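Local coordinates for protein beta-N-acetylhexosaminidase (Arthrobacter aurescens, PDB 3RCN) that probably hydrolyses terminal non-reducing N-acetyl-D-hexosamine residues from N-acetyl-beta-D-hexosaminides, as a family 20 glycoside hydrolase, at residues 222-225 / 226-229; 290-293 / 294-298; 491-494 / 495-499. All coordinates share one frame; numbering follows the deposited sequence.

Interaction 1: 222-225 / 226-229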
loop_
_atom_site.group_PDB
_atom_site.type_symbol
_atom_site.label_atom_id
_atom_site.label_comp_id
_atom_site.label_asym_id
_atom_site.label_seq_id
_atom_site.Cartn_x
_atom_site.Cartn_y
_atom_site.Cartn_z
ATOM N N THR A 222 6.975 -14.681 1.437
ATOM C CA THR A 222 8.177 -15.482 1.360
ATOM C C THR A 222 8.873 -15.226 2.658
ATOM O O THR A 222 8.433 -14.383 3.442
ATOM C CB THR A 222 9.125 -14.991 0.262
ATOM O OG1 THR A 222 9.564 -13.670 0.593
ATOM C CG2 THR A 222 8.447 -14.993 -1.108
ATOM N N GLN A 223 9.993 -15.902 2.872
ATOM C CA GLN A 223 10.678 -15.772 4.146
ATOM C C GLN A 223 11.314 -14.394 4.218
ATOM O O GLN A 223 11.335 -13.762 5.274
ATOM C CB GLN A 223 11.694 -16.898 4.342
ATOM C CG GLN A 223 11.080 -18.280 4.133
ATOM C CD GLN A 223 11.547 -19.322 5.156
ATOM O OE1 GLN A 223 12.696 -19.304 5.611
ATOM N NE2 GLN A 223 10.649 -20.231 5.518
ATOM N N ASP A 224 11.792 -13.919 3.075
ATOM C CA ASP A 224 12.356 -12.580 2.990
ATOM C C ASP A 224 11.312 -11.498 3.243
ATOM O O ASP A 224 11.622 -10.450 3.809
ATOM C CB ASP A 224 13.025 -12.374 1.646
ATOM C CG ASP A 224 14.445 -12.874 1.633
ATOM O OD1 ASP A 224 15.023 -12.992 2.733
ATOM O OD2 ASP A 224 14.984 -13.134 0.530
ATOM N N ASP A 225 10.076 -11.762 2.829
ATOM C CA ASP A 225 8.975 -10.839 3.061
ATOM C C ASP A 225 8.660 -10.765 4.552
ATOM O O ASP A 225 8.428 -9.683 5.099
ATOM C CB ASP A 225 7.721 -11.278 2.295
ATOM C CG ASP A 225 7.881 -11.190 0.780
ATOM O OD1 ASP A 225 7.210 -11.990 0.092
ATOM O OD2 ASP A 225 8.652 -10.331 0.274
ATOM N N LEU A 226 8.642 -11.925 5.204
ATOM C CA LEU A 226 8.362 -11.970 6.628
ATOM C C LEU A 226 9.482 -11.316 7.410
ATOM O O LEU A 226 9.236 -10.555 8.331
ATOM C CB LEU A 226 8.141 -13.406 7.085
ATOM C CG LEU A 226 6.891 -14.015 6.456
ATOM C CD1 LEU A 226 6.849 -15.516 6.655
ATOM C CD2 LEU A 226 5.671 -13.365 7.032
ATOM N N ARG A 227 10.718 -11.609 7.033
ATOM C CA ARG A 227 11.857 -10.974 7.674
ATOM C C ARG A 227 11.653 -9.465 7.647
ATOM O O ARG A 227 11.698 -8.807 8.683
ATOM C CB ARG A 227 13.151 -11.336 6.953
ATOM C CG ARG A 227 13.587 -12.765 7.121
ATOM C CD ARG A 227 15.095 -12.922 6.865
ATOM N NE ARG A 227 15.556 -14.287 7.132
ATOM C CZ ARG A 227 15.511 -15.280 6.244
ATOM N NH1 ARG A 227 15.034 -15.058 5.020
ATOM N NH2 ARG A 227 15.942 -16.494 6.569
ATOM N N GLU A 228 11.412 -8.931 6.452
ATOM C CA GLU A 228 11.165 -7.509 6.269
ATOM C C GLU A 228 10.080 -6.988 7.212
ATOM O O GLU A 228 10.256 -5.979 7.893
ATOM C CB GLU A 228 10.800 -7.213 4.812
ATOM C CG GLU A 228 10.576 -5.722 4.507
ATOM C CD GLU A 228 10.327 -5.423 3.004
ATOM O OE1 GLU A 228 10.064 -6.361 2.222
ATOM O OE2 GLU A 228 10.390 -4.238 2.599
ATOM N N ILE A 229 8.956 -7.683 7.258
ATOM C CA ILE A 229 7.861 -7.246 8.097
ATOM C C ILE A 229 8.295 -7.206 9.560
ATOM O O ILE A 229 7.956 -6.252 10.283
ATOM C CB ILE A 229 6.661 -8.171 7.943
ATOM C CG1 ILE A 229 5.933 -7.857 6.640
ATOM C CG2 ILE A 229 5.726 -8.008 9.124
ATOM C CD1 ILE A 229 5.021 -8.961 6.165
HETATM O O HOH W 1 15.163 -18.474 4.258
#

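Interaction 2: 290-293 / 294-298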
loop_
_atom_site.group_PDB
_atom_site.type_symbol
_atom_site.label_atom_id
_atom_site.label_comp_id
_atom_site.label_asym_id
_atom_site.label_seq_id
_atom_site.Cartn_x
_atom_site.Cartn_y
_atom_site.Cartn_z
ATOM N N SER A 290 2.186 -35.949 12.161
ATOM C CA SER A 290 1.722 -34.565 12.335
ATOM C C SER A 290 2.699 -33.805 13.211
ATOM O O SER A 290 3.138 -32.705 12.862
ATOM C CB SER A 290 0.364 -34.506 13.030
ATOM O OG SER A 290 -0.546 -35.400 12.453
ATOM N N LEU A 291 3.018 -34.394 14.364
ATOM C CA LEU A 291 3.941 -33.780 15.306
ATOM C C LEU A 291 5.271 -33.427 14.659
ATOM O O LEU A 291 5.774 -32.319 14.847
ATOM C CB LEU A 291 4.176 -34.692 16.514
ATOM C CG LEU A 291 3.359 -34.299 17.738
ATOM C CD1 LEU A 291 3.676 -35.200 18.904
ATOM C CD2 LEU A 291 3.634 -32.829 18.076
ATOM N N GLU A 292 5.843 -34.366 13.905
ATOM C CA GLU A 292 7.125 -34.119 13.265
ATOM C C GLU A 292 6.997 -32.988 12.229
ATOM O O GLU A 292 7.872 -32.121 12.107
ATOM C CB GLU A 292 7.666 -35.395 12.611
ATOM C CG GLU A 292 9.011 -35.198 11.907
ATOM C CD GLU A 292 9.166 -36.067 10.661
ATOM O OE1 GLU A 292 8.585 -37.178 10.635
ATOM O OE2 GLU A 292 9.865 -35.635 9.709
ATOM N N PHE A 293 5.894 -33.008 11.489
ATOM C CA PHE A 293 5.644 -32.011 10.471
ATOM C C PHE A 293 5.687 -30.624 11.094
ATOM O O PHE A 293 6.397 -29.738 10.620
ATOM C CB PHE A 293 4.282 -32.263 9.831
ATOM C CG PHE A 293 4.003 -31.394 8.647
ATOM C CD1 PHE A 293 3.420 -30.144 8.809
ATOM C CD2 PHE A 293 4.320 -31.822 7.367
ATOM C CE1 PHE A 293 3.162 -29.336 7.715
ATOM C CE2 PHE A 293 4.061 -31.017 6.272
ATOM C CZ PHE A 293 3.483 -29.773 6.450
ATOM N N TYR A 294 4.943 -30.448 12.177
ATOM C CA TYR A 294 4.800 -29.135 12.770
ATOM C C TYR A 294 5.994 -28.692 13.608
ATOM O O TYR A 294 6.136 -27.511 13.890
ATOM C CB TYR A 294 3.510 -29.053 13.567
ATOM C CG TYR A 294 2.324 -28.788 12.690
ATOM C CD1 TYR A 294 1.576 -29.833 12.175
ATOM C CD2 TYR A 294 1.965 -27.488 12.352
ATOM C CE1 TYR A 294 0.493 -29.598 11.356
ATOM C CE2 TYR A 294 0.880 -27.237 11.528
ATOM C CZ TYR A 294 0.151 -28.297 11.034
ATOM O OH TYR A 294 -0.929 -28.068 10.224
ATOM N N ARG A 295 6.852 -29.628 13.996
ATOM C CA ARG A 295 8.118 -29.269 14.634
ATOM C C ARG A 295 9.021 -28.688 13.576
ATOM O O ARG A 295 9.726 -27.708 13.819
ATOM C CB ARG A 295 8.828 -30.476 15.247
ATOM C CG ARG A 295 8.189 -31.054 16.475
ATOM C CD ARG A 295 9.125 -32.098 17.070
ATOM N NE ARG A 295 8.543 -32.734 18.232
ATOM C CZ ARG A 295 8.055 -33.965 18.219
ATOM N NH1 ARG A 295 8.125 -34.669 17.091
ATOM N NH2 ARG A 295 7.520 -34.491 19.330
ATOM N N ASN A 296 8.998 -29.305 12.397
ATOM C CA ASN A 296 9.740 -28.778 11.254
ATOM C C ASN A 296 9.252 -27.385 10.821
ATOM O O ASN A 296 10.054 -26.519 10.478
ATOM C CB ASN A 296 9.720 -29.769 10.093
ATOM C CG ASN A 296 10.576 -30.993 10.370
ATOM O OD1 ASN A 296 11.577 -30.909 11.078
ATOM N ND2 ASN A 296 10.183 -32.135 9.820
ATOM N N VAL A 297 7.940 -27.170 10.858
ATOM C CA VAL A 297 7.391 -25.858 10.567
ATOM C C VAL A 297 7.853 -24.873 11.631
ATOM O O VAL A 297 8.291 -23.765 11.315
ATOM C CB VAL A 297 5.850 -25.881 10.515
ATOM C CG1 VAL A 297 5.294 -24.485 10.643
ATOM C CG2 VAL A 297 5.363 -26.543 9.237
ATOM N N LEU A 298 7.784 -25.275 12.895
ATOM C CA LEU A 298 8.105 -24.327 13.956
ATOM C C LEU A 298 9.600 -24.028 14.022
ATOM O O LEU A 298 10.008 -23.035 14.623
ATOM C CB LEU A 298 7.595 -24.803 15.311
ATOM C CG LEU A 298 6.086 -24.800 15.538
ATOM C CD1 LEU A 298 5.779 -25.545 16.835
ATOM C CD2 LEU A 298 5.517 -23.393 15.568
#

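Interaction 3: 491-494 / 495-499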
loop_
_atom_site.group_PDB
_atom_site.type_symbol
_atom_site.label_atom_id
_atom_site.label_comp_id
_atom_site.label_asym_id
_atom_site.label_seq_id
_atom_site.Cartn_x
_atom_site.Cartn_y
_atom_site.Cartn_z
ATOM N N TYR A 491 -15.932 9.995 27.312
ATOM C CA TYR A 491 -16.139 9.783 25.882
ATOM C C TYR A 491 -16.364 11.076 25.111
ATOM O O TYR A 491 -15.806 11.252 24.029
ATOM C CB TYR A 491 -17.300 8.818 25.623
ATOM C CG TYR A 491 -17.621 8.636 24.157
ATOM C CD1 TYR A 491 -16.718 8.022 23.298
ATOM C CD2 TYR A 491 -18.825 9.080 23.631
ATOM C CE1 TYR A 491 -17.006 7.851 21.961
ATOM C CE2 TYR A 491 -19.126 8.913 22.295
ATOM C CZ TYR A 491 -18.214 8.295 21.462
ATOM O OH TYR A 491 -18.508 8.130 20.123
ATOM N N ASP A 492 -17.184 11.969 25.663
ATOM C CA ASP A 492 -17.536 13.215 24.981
ATOM C C ASP A 492 -16.300 14.065 24.750
ATOM O O ASP A 492 -16.164 14.716 23.715
ATOM C CB ASP A 492 -18.572 14.009 25.776
ATOM C CG ASP A 492 -19.921 13.322 25.823
ATOM O OD1 ASP A 492 -20.289 12.649 24.835
ATOM O OD2 ASP A 492 -20.610 13.449 26.859
ATOM N N GLU A 493 -15.399 14.049 25.723
ATOM C CA GLU A 493 -14.150 14.782 25.614
ATOM C C GLU A 493 -13.286 14.169 24.517
ATOM O O GLU A 493 -12.744 14.883 23.671
ATOM C CB GLU A 493 -13.418 14.767 26.957
ATOM C CG GLU A 493 -12.231 15.703 27.035
ATOM C CD GLU A 493 -10.973 15.123 26.405
ATOM O OE1 GLU A 493 -10.641 13.947 26.707
ATOM O OE2 GLU A 493 -10.324 15.849 25.612
ATOM N N PHE A 494 -13.171 12.841 24.544
ATOM C CA PHE A 494 -12.433 12.084 23.536
ATOM C C PHE A 494 -12.877 12.424 22.113
ATOM O O PHE A 494 -12.042 12.566 21.222
ATOM C CB PHE A 494 -12.600 10.581 23.784
ATOM C CG PHE A 494 -11.935 9.710 22.748
ATOM C CD1 PHE A 494 -10.566 9.492 22.780
ATOM C CD2 PHE A 494 -12.681 9.102 21.749
ATOM C CE1 PHE A 494 -9.950 8.693 21.824
ATOM C CE2 PHE A 494 -12.074 8.299 20.786
ATOM C CZ PHE A 494 -10.707 8.093 20.825
ATOM N N LEU A 495 -14.188 12.544 21.905
ATOM C CA LEU A 495 -14.748 12.825 20.582
ATOM C C LEU A 495 -14.202 14.102 19.981
ATOM O O LEU A 495 -13.854 14.149 18.801
ATOM C CB LEU A 495 -16.264 12.946 20.655
ATOM C CG LEU A 495 -17.043 11.665 20.419
ATOM C CD1 LEU A 495 -18.504 12.010 20.199
ATOM C CD2 LEU A 495 -16.466 10.938 19.219
ATOM N N THR A 496 -14.156 15.141 20.805
ATOM C CA THR A 496 -13.680 16.444 20.375
ATOM C C THR A 496 -12.223 16.368 19.929
ATOM O O THR A 496 -11.822 17.046 18.994
ATOM C CB THR A 496 -13.866 17.512 21.483
ATOM O OG1 THR A 496 -12.863 17.354 22.494
ATOM C CG2 THR A 496 -15.249 17.382 22.119
ATOM N N ARG A 497 -11.422 15.541 20.584
ATOM C CA ARG A 497 -10.066 15.335 20.097
ATOM C C ARG A 497 -10.048 14.513 18.796
ATOM O O ARG A 497 -9.268 14.798 17.877
ATOM C CB ARG A 497 -9.189 14.709 21.176
ATOM C CG ARG A 497 -8.912 15.671 22.309
ATOM C CD ARG A 497 -7.990 15.064 23.346
ATOM N NE ARG A 497 -8.661 14.036 24.133
ATOM C CZ ARG A 497 -8.165 12.824 24.356
ATOM N NH1 ARG A 497 -6.983 12.496 23.844
ATOM N NH2 ARG A 497 -8.846 11.946 25.090
ATOM N N LEU A 498 -10.924 13.512 18.719
ATOM C CA LEU A 498 -10.990 12.629 17.559
ATOM C C LEU A 498 -11.356 13.419 16.313
ATOM O O LEU A 498 -10.610 13.451 15.330
ATOM C CB LEU A 498 -12.016 11.515 17.793
ATOM C CG LEU A 498 -12.120 10.471 16.684
ATOM C CD1 LEU A 498 -10.874 9.609 16.653
ATOM C CD2 LEU A 498 -13.345 9.610 16.868
ATOM N N THR A 499 -12.503 14.083 16.379
ATOM C CA THR A 499 -13.001 14.872 15.263
ATOM C C THR A 499 -12.160 16.130 15.044
ATOM O O THR A 499 -11.887 16.504 13.908
ATOM C CB THR A 499 -14.454 15.270 15.498
ATOM O OG1 THR A 499 -14.522 16.125 16.641
ATOM C CG2 THR A 499 -15.296 14.032 15.765
#

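Interaction 1: 222-225 / 226-229
Leu226 N donates to Thr222 O at 3.0 Å in the first turn of helix 223-235, which opens with a capping box. In the tightly held part, Thr222 OG1 accepts from Asp225 N (3.0 Å) and Asp225 OD1 accepts in return from Thr222 N (3.0 Å), by a bond that is nearly straight (172°) and reaches the anti side of the carboxylate from out of its plane. Threonine and aspartate suit these places because each sets an acceptor on a short stem, close to the other's amide. Asp225 has CG beside its own backbone N (chi1 -67°), which turns OD1 back to the cap, while OD2 makes a salt bridge to Arg115 of the second subunit. That arginine also pairs with Glu228 OE1, probably offsetting the like charges of the two acids. Leucine fits the buried flank: Leu226 packs on Ile304 of helix 288-304.

The partly exposed pair Asp224 and Arg227 is looser. Arg227, extended from CG to NE, brings NH1 to Asp224 OD1 at 3.1 Å, a salt bridge whose hydrogen bond is weak, with the two planes 57° apart. Buried Gln223 gives NE2 to Gln185 O, and a water donates to its OE1 (2.9 Å) while accepting from Arg227 NH2 (3.1 Å).

Interaction 2: 290-293 / 294-298
Phe293 and Tyr294 form an edge-to-face (T-shaped) aromatic pair between chain neighbours on helix 288-304, one of the helices of the family 20 alpha/beta-barrel catalytic domain. The ring centroids lie 5.4 Å apart with planes at 63°, and the Phe293 edge leads with CD1, which comes 3.9 Å from Tyr294 CD1, over the tyrosine face but displaced toward its rim. Different first torsions make this possible: Phe293 carries CG anti to its backbone N (chi1 -173°), whereas Tyr294 has CG anti to its carbonyl carbon (chi1 -81°), and the two rings converge. Large aromatic residues suit this buried flank, where Phe293 also stacks on Tyr189 and Tyr294 touches Val246 and Leu284. One turn on, Val297 adds a branched aliphatic neighbour, CG2 lying 3.9 Å from Phe293 CE1. Tyr189, stacked on Phe293, also takes Asn296 ND2 with its OH.

Arg295 faces another way. It stretches back along the helix and lays one guanidinium face over Leu291 CB, with NH2 3.9 Å from Leu291 CD1, so the flat guanidinium covers the leucine while Arg295 stays partly exposed. At the edge of the tyrosine ring, in its plane, Ser290 O lies 3.3 Å from Tyr294 CD1.

Interaction 3: 491-494 / 495-499
A bend at chi2 (-81°) in Glu493 and another at chi3 (-72°) in Arg497 curl the two chains toward each other, closing an i to i+4 salt bridge in the first turns of helix 491-508. The grip is side-on and two-pronged: Arg497 NE donates to Glu493 OE2 at 2.9 Å and Arg497 NH2 to Glu493 OE1 at 3.1 Å. Both oxygens are met on their syn sides, and the carboxylate and guanidinium planes are only 6° apart, though each partner sits somewhat tilted from the guanidinium plane. Two bonds of this kind fix the rotation of both flat groups. A buried arginine is probably tolerated here because its charge is shared: NH2 also makes a salt bridge to Glu480 of helix 474-483, and NH1 has a weak hydrogen bond to Leu10 O. The same NH2 lies at the edge of the Phe494 ring, 3.8 Å from CD1, with ring and guanidinium nearly perpendicular.

Phe494, buried, stacks on Tyr432 and so joins the helix to helix 428-432. Tyr491, which touches Leu428 and Gln429 of that same helix, carries Leu495 over one face by a CH-pi contact, the leucine CG 4.1 Å from the ring centroid; the branched leucine also lays CD2 3.6 Å from Tyr491 OH. The exposed flank suits threonine, whose hydroxyl can turn back on the helix backbone: Thr496 OG1 donates to Glu493 O at 2.7 Å, in the carbonyl plane and on a lone pair.

All three contacts are local, each within one helix, and follow one another along the chain. Interactions 1 and 2 both belong to the catalytic barrel domain; their centres are 21 Å apart and their nearest atoms about 7 Å, and the later part of helix 288-304 spans the gap, Glu300 and Ile304 meeting Gln223. Interaction 3 lies across the centre of the chain, its centre 38 Å from that of interaction 1 and 49 Å from that of interaction 2. The dimer nevertheless brings the other subunit's copy of helix 491-508 to interaction 1, Glu507 of the second subunit packing against Asp225. All three lie away from Glu316, the predicted proton donor.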